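Local coordinates for translation initiation factor eIF2 assembly protein (Schizosaccharomyces pombe, PDB 4ZGP) that acts as an ATP-dependent chaperone that binds the gamma subunit of eIF2 and lets it assemble with the alpha and beta subunits, at residues A[146-149]-A[150-153]. Residues are numbered along the deposited sequence; the frame is centred on the assembly and turned at random.
Sequences KSSD and FVAH
Ser-148 and Asp-149 open helix 149-157 with its first two i-to-i+4 backbone bonds: Ala-152 N donates to Ser-148 O at 3.1 Å, and His-153 N donates to Asp-149 O at 2.9 Å. Ser-148, with an extended backbone between the two helices, is the N-cap, and its side chain reaches forward to the first turn. A chi1 of 173° sets OG opposite the backbone N of the serine, and from there Ser-148 OG accepts from Val-151 N at 3.0 Å, a nearly straight bond of 169°. Serine suits an N-cap because its short arm carries an acceptor to a first-turn amide that has no earlier carbonyl in the helix to pair with. OG also bonds to OD1 of Asp-123, whose OD2 takes the N-H of Asp-149, and this carboxylate from a neighbouring loop thus joins the capping group to the start of the helix, where the helix dipole would probably favour a negative charge. Losing the hydroxyl, as with an alanine here, is likely to leave Val-151 N without its capping acceptor and Asp-123 OD1 without its partner. In this ATP-grasp protein the turn follows helix 138-146 and lies near the nucleotide site: the Phe-150 ring forms a cation-pi contact with the ATP-binding Lys-122. The ring leads off from the turn, while Phe-150 CB rests 3.5 Å from Ser-148 OG. Val-151 supplies the apolar side of the cap, its CG2 lying 3.6 Å from Ser-148 CB; both residues are buried, and a branched aliphatic side chain suits this packing beside the serine methylene. Ala-152 CB lies 3.5 Å from Ser-148 O, and its small methyl suits this partly exposed place. Asp-149 points outward at the exposed first helical position, where its negative charge is probably favourable.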
loop_
_atom_site.group_PDB
_atom_site.type_symbol
_atom_site.label_atom_id
_atom_site.label_comp_id
_atom_site.label_asym_id
_atom_site.label_seq_id
_atom_site.Cartn_x
_atom_site.Cartn_y
_atom_site.Cartn_z
ATOM N N LYS A 146 3.263 14.237 6.924
ATOM C CA LYS A 146 2.834 15.601 6.618
ATOM C C LYS A 146 3.287 16.048 5.222
ATOM O O LYS A 146 2.633 16.885 4.592
ATOM C CB LYS A 146 3.367 16.575 7.680
ATOM C CG LYS A 146 2.746 17.962 7.633
ATOM C CD LYS A 146 3.417 18.915 8.617
ATOM C CE LYS A 146 4.384 19.859 7.905
ATOM N NZ LYS A 146 5.004 20.854 8.829
ATOM N N SER A 147 4.386 15.483 4.728
ATOM C CA SER A 147 4.985 15.985 3.485
ATOM C C SER A 147 4.553 15.228 2.238
ATOM O O SER A 147 4.948 15.577 1.122
ATOM C CB SER A 147 6.503 15.945 3.590
ATOM O OG SER A 147 6.896 16.475 4.832
ATOM N N SER A 148 3.750 14.187 2.420
ATOM C CA SER A 148 3.337 13.354 1.300
ATOM C C SER A 148 2.088 13.839 0.583
ATOM O O SER A 148 1.059 14.091 1.226
ATOM C CB SER A 148 3.089 11.921 1.777
ATOM O OG SER A 148 2.535 11.149 0.726
ATOM N N ASP A 149 2.170 13.917 -0.751
ATOM C CA ASP A 149 1.001 14.136 -1.614
ATOM C C ASP A 149 0.012 12.970 -1.515
ATOM O O ASP A 149 -1.216 13.155 -1.562
ATOM C CB ASP A 149 1.412 14.285 -3.090
ATOM C CG ASP A 149 2.338 15.475 -3.346
ATOM O OD1 ASP A 149 2.082 16.569 -2.808
ATOM O OD2 ASP A 149 3.326 15.301 -4.093
ATOM N N PHE A 150 0.556 11.757 -1.433
ATOM C CA PHE A 150 -0.270 10.560 -1.375
ATOM C C PHE A 150 -1.090 10.563 -0.109
ATOM O O PHE A 150 -2.281 10.281 -0.139
ATOM C CB PHE A 150 0.589 9.293 -1.442
ATOM C CG PHE A 150 1.248 9.071 -2.775
ATOM C CD1 PHE A 150 0.550 9.269 -3.951
ATOM C CD2 PHE A 150 2.567 8.655 -2.851
ATOM C CE1 PHE A 150 1.161 9.059 -5.190
ATOM C CE2 PHE A 150 3.184 8.451 -4.086
ATOM C CZ PHE A 150 2.479 8.656 -5.254
ATOM N N VAL A 151 -0.442 10.877 1.011
ATOM C CA VAL A 151 -1.130 10.931 2.299
ATOM C C VAL A 151 -2.212 12.009 2.264
ATOM O O VAL A 151 -3.326 11.799 2.739
ATOM C CB VAL A 151 -0.130 11.191 3.465
ATOM C CG1 VAL A 151 -0.866 11.513 4.744
ATOM C CG2 VAL A 151 0.775 9.980 3.659
ATOM N N ALA A 152 -1.884 13.150 1.662
ATOM C CA ALA A 152 -2.831 14.247 1.509
ATOM C C ALA A 152 -4.028 13.819 0.669
ATOM O O ALA A 152 -5.151 14.261 0.909
ATOM C CB ALA A 152 -2.145 15.471 0.874
ATOM N N HIS A 153 -3.786 12.961 -0.314
ATOM C CA HIS A 153 -4.883 12.455 -1.123
ATOM C C HIS A 153 -5.813 11.553 -0.311
ATOM O O HIS A 153 -7.036 11.603 -0.482
ATOM C CB HIS A 153 -4.374 11.697 -2.348
ATOM C CG HIS A 153 -5.465 11.355 -3.312
ATOM N ND1 HIS A 153 -5.981 12.272 -4.206
ATOM C CD2 HIS A 153 -6.177 10.217 -3.486
ATOM C CE1 HIS A 153 -6.938 11.700 -4.914
ATOM N NE2 HIS A 153 -7.079 10.454 -4.496
#